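Local coordinates for protein nidogen (PDB 1NPE) that probably helps to organise basement membranes, its six-bladed YWTD beta-propeller domain being the likely laminin-binding module, at residues A[101-106]-A[115-120]. Numbering follows the deposited sequence.
With CD (cadmium ion), chain C.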
ATOM      1  N   ASP A 101     -10.131  -2.998  -4.140  1.00 18.09           N
ATOM      2  CA  ASP A 101      -9.611  -4.157  -4.853  1.00 19.33           C
ATOM      3  C   ASP A 101      -9.644  -4.058  -6.363  1.00 19.27           C
ATOM      4  O   ASP A 101     -10.275  -4.863  -7.049  1.00 18.40           O
ATOM      5  CB  ASP A 101     -10.302  -5.434  -4.364  1.00 20.78           C
ATOM      6  CG  ASP A 101     -10.004  -5.729  -2.898  1.00 22.91           C
ATOM      7  OD1 ASP A 101      -9.010  -5.187  -2.366  1.00 24.23           O
ATOM      8  OD2 ASP A 101     -10.770  -6.489  -2.271  1.00 25.81           O
ATOM      9  N   ARG A 102      -8.921  -3.082  -6.890  1.00 19.96           N
ATOM     10  CA  ARG A 102      -8.894  -2.913  -8.323  1.00 20.33           C
ATOM     11  C   ARG A 102      -7.713  -2.153  -8.886  1.00 19.39           C
ATOM     12  O   ARG A 102      -6.839  -1.666  -8.152  1.00 19.14           O
ATOM     13  CB  ARG A 102     -10.211  -2.300  -8.803  1.00 23.88           C
ATOM     14  CG  ARG A 102     -10.570  -0.968  -8.204  1.00 22.59           C
ATOM     15  CD  ARG A 102     -12.051  -0.717  -8.378  1.00 24.01           C
ATOM     16  NE  ARG A 102     -12.344   0.705  -8.445  1.00 26.92           N
ATOM     17  CZ  ARG A 102     -13.474   1.265  -8.030  1.00 29.50           C
ATOM     18  NH1 ARG A 102     -14.437   0.519  -7.506  1.00 29.30           N
ATOM     19  NH2 ARG A 102     -13.636   2.576  -8.143  1.00 29.08           N
ATOM     20  N   ILE A 103      -7.635  -2.192 -10.210  1.00 16.77           N
ATOM     21  CA  ILE A 103      -6.612  -1.500 -10.962  1.00 16.56           C
ATOM     22  C   ILE A 103      -7.387  -0.659 -11.962  1.00 16.26           C
ATOM     23  O   ILE A 103      -8.176  -1.178 -12.749  1.00 15.29           O
ATOM     24  CB  ILE A 103      -5.663  -2.480 -11.692  1.00 17.48           C
ATOM     25  CG1 ILE A 103      -4.808  -3.237 -10.669  1.00 16.71           C
ATOM     26  CG2 ILE A 103      -4.763  -1.722 -12.667  1.00 16.20           C
ATOM     27  CD1 ILE A 103      -3.997  -4.351 -11.255  1.00 15.94           C
ATOM     28  N   GLU A 104      -7.238   0.651 -11.856  1.00 16.64           N
ATOM     29  CA  GLU A 104      -7.930   1.550 -12.758  1.00 17.88           C
ATOM     30  C   GLU A 104      -6.969   2.269 -13.690  1.00 17.83           C
ATOM     31  O   GLU A 104      -5.764   2.337 -13.448  1.00 17.26           O
ATOM     32  CB  GLU A 104      -8.750   2.574 -11.970  1.00 18.97           C
ATOM     33  CG  GLU A 104      -9.764   1.956 -11.005  1.00 22.12           C
ATOM     34  CD  GLU A 104     -10.799   2.959 -10.542  1.00 20.08           C
ATOM     35  OE1 GLU A 104     -11.399   3.624 -11.403  1.00 24.68           O
ATOM     36  OE2 GLU A 104     -11.015   3.089  -9.324  1.00 21.98           O
ATOM     37  N   VAL A 105      -7.516   2.764 -14.787  1.00 17.50           N
ATOM     38  CA  VAL A 105      -6.746   3.500 -15.764  1.00 18.54           C
ATOM     39  C   VAL A 105      -7.560   4.759 -16.051  1.00 19.95           C
ATOM     40  O   VAL A 105      -8.790   4.743 -15.939  1.00 19.97           O
ATOM     41  CB  VAL A 105      -6.509   2.656 -17.046  1.00 17.76           C
ATOM     42  CG1 VAL A 105      -7.838   2.214 -17.666  1.00 15.69           C
ATOM     43  CG2 VAL A 105      -5.676   3.437 -18.045  1.00 18.43           C
ATOM     44  N   ALA A 106      -6.875   5.866 -16.320  1.00 21.70           N
ATOM     45  CA  ALA A 106      -7.548   7.134 -16.606  1.00 23.67           C
ATOM     46  C   ALA A 106      -6.617   8.084 -17.350  1.00 24.56           C
ATOM     47  O   ALA A 106      -5.422   7.821 -17.467  1.00 25.31           O
ATOM     48  CB  ALA A 106      -8.020   7.781 -15.301  1.00 22.61           C
ATOM     49  N   VAL A 115     -12.284   0.848 -14.880  1.00 19.82           N
ATOM     50  CA  VAL A 115     -11.778  -0.196 -14.010  1.00 19.80           C
ATOM     51  C   VAL A 115     -11.205  -1.258 -14.935  1.00 21.19           C
ATOM     52  O   VAL A 115     -11.945  -1.975 -15.613  1.00 23.28           O
ATOM     53  CB  VAL A 115     -12.900  -0.798 -13.123  1.00 20.76           C
ATOM     54  CG1 VAL A 115     -12.365  -1.961 -12.300  1.00 18.77           C
ATOM     55  CG2 VAL A 115     -13.469   0.276 -12.194  1.00 19.07           C
ATOM     56  N   LEU A 116      -9.879  -1.320 -14.996  1.00 20.35           N
ATOM     57  CA  LEU A 116      -9.195  -2.283 -15.848  1.00 19.31           C
ATOM     58  C   LEU A 116      -9.368  -3.707 -15.316  1.00 18.30           C
ATOM     59  O   LEU A 116      -9.696  -4.613 -16.074  1.00 17.39           O
ATOM     60  CB  LEU A 116      -7.711  -1.920 -15.967  1.00 18.54           C
ATOM     61  CG  LEU A 116      -6.989  -2.361 -17.245  1.00 18.96           C
ATOM     62  CD1 LEU A 116      -7.717  -1.809 -18.473  1.00 16.24           C
ATOM     63  CD2 LEU A 116      -5.542  -1.880 -17.218  1.00 14.70           C
ATOM     64  N   PHE A 117      -9.167  -3.889 -14.013  1.00 17.28           N
ATOM     65  CA  PHE A 117      -9.314  -5.199 -13.382  1.00 17.41           C
ATOM     66  C   PHE A 117      -9.898  -5.020 -11.987  1.00 17.93           C
ATOM     67  O   PHE A 117      -9.577  -4.054 -11.301  1.00 18.95           O
ATOM     68  CB  PHE A 117      -7.956  -5.906 -13.239  1.00 15.53           C
ATOM     69  CG  PHE A 117      -7.229  -6.123 -14.538  1.00 12.95           C
ATOM     70  CD1 PHE A 117      -7.691  -7.052 -15.463  1.00 12.19           C
ATOM     71  CD2 PHE A 117      -6.068  -5.408 -14.825  1.00 10.64           C
ATOM     72  CE1 PHE A 117      -7.006  -7.271 -16.660  1.00 13.46           C
ATOM     73  CE2 PHE A 117      -5.372  -5.616 -16.021  1.00 12.48           C
ATOM     74  CZ  PHE A 117      -5.844  -6.552 -16.942  1.00 12.36           C
ATOM     75  N   ASP A 118     -10.716  -5.967 -11.542  1.00 19.30           N
ATOM     76  CA  ASP A 118     -11.299  -5.865 -10.207  1.00 20.80           C
ATOM     77  C   ASP A 118     -11.677  -7.198  -9.577  1.00 21.17           C
ATOM     78  O   ASP A 118     -12.511  -7.253  -8.670  1.00 23.37           O
ATOM     79  CB  ASP A 118     -12.497  -4.907 -10.195  1.00 22.92           C
ATOM     80  CG  ASP A 118     -13.669  -5.418 -11.003  1.00 23.05           C
ATOM     81  OD1 ASP A 118     -13.500  -6.390 -11.776  1.00 24.55           O
ATOM     82  OD2 ASP A 118     -14.766  -4.845 -10.850  1.00 22.50           O
ATOM     83  N   THR A 119     -11.088  -8.270 -10.088  1.00 20.06           N
ATOM     84  CA  THR A 119     -11.315  -9.607  -9.563  1.00 20.03           C
ATOM     85  C   THR A 119      -9.928 -10.190  -9.350  1.00 19.99           C
ATOM     86  O   THR A 119      -8.982  -9.776 -10.014  1.00 22.16           O
ATOM     87  CB  THR A 119     -12.132 -10.494 -10.542  1.00 21.63           C
ATOM     88  OG1 THR A 119     -11.494 -10.531 -11.825  1.00 20.57           O
ATOM     89  CG2 THR A 119     -13.548  -9.959 -10.696  1.00 20.71           C
ATOM     90  N   GLY A 120      -9.797 -11.105  -8.394  1.00 19.88           N
ATOM     91  CA  GLY A 120      -8.504 -11.707  -8.111  1.00 18.98           C
ATOM     92  C   GLY A 120      -7.494 -10.741  -7.491  1.00 19.15           C
ATOM     93  O   GLY A 120      -6.288 -11.002  -7.498  1.00 20.93           O
TER
HETATM   94 CD    CD C5001      -8.260  -5.591  -0.446  1.00 25.29          CD
HETATM   95  O   HOH W   1     -13.056  -5.331  -6.721  1.00 15.91           O
HETATM   96  O   HOH W   2      -9.298  -7.808  -0.055  1.00 24.75           O
HETATM   97  O   HOH W   3      -6.645  -5.558   1.627  1.00 16.80           O
HETATM   98  O   HOH W   4     -10.162  -4.378   0.995  1.00 21.40           O
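Ile103 pairs with Phe117 where the third and fourth strands of a propeller blade, 102-107 and 114-117, form an antiparallel hairpin. Ile103 N donates to Phe117 O at 2.9 Å. Ile103 O takes Phe117 N at 3.2 Å and, weakly, Leu116 N. Because Leu116 and Phe117 share Ile103 O, the strand carries a classic beta bulge. The Ile103 and Phe117 side chains share one face of the sheet. Ile103 CD1 approaches the Phe117 ring obliquely, 4.3 Å from Phe117 CD2. Trp138 of the next blade packs on both.

Val115 lies on the other face. Val115 CG2 sits over one face of the Arg102 guanidinium, 3.9 Å from Arg102 NE, and also touches Glu104 OE1. Arg102 CG lies between the backbone N and the carbonyl carbon (chi1 58°), and the extended chain carries the guanidinium across Val115 to Glu104. Arg102 NE and Arg102 NH2 both grip Glu104 OE2, each at 2.9 Å, from above the carboxylate plane. Asp77 also pairs with Arg102, and Arg113 with Glu104. Replacing Arg102 with an alanine removes both bonds to Glu104 OE2 and would probably leave Asp77 without this charged mate and the Val115 methyl uncovered.

Asp101 OD1 binds cadmium at 2.1 Å, with Ser98 O and Val122 O. The chemistry is therefore divided: apolar packing toward the next blade, and a charge network over Val115 on the other face.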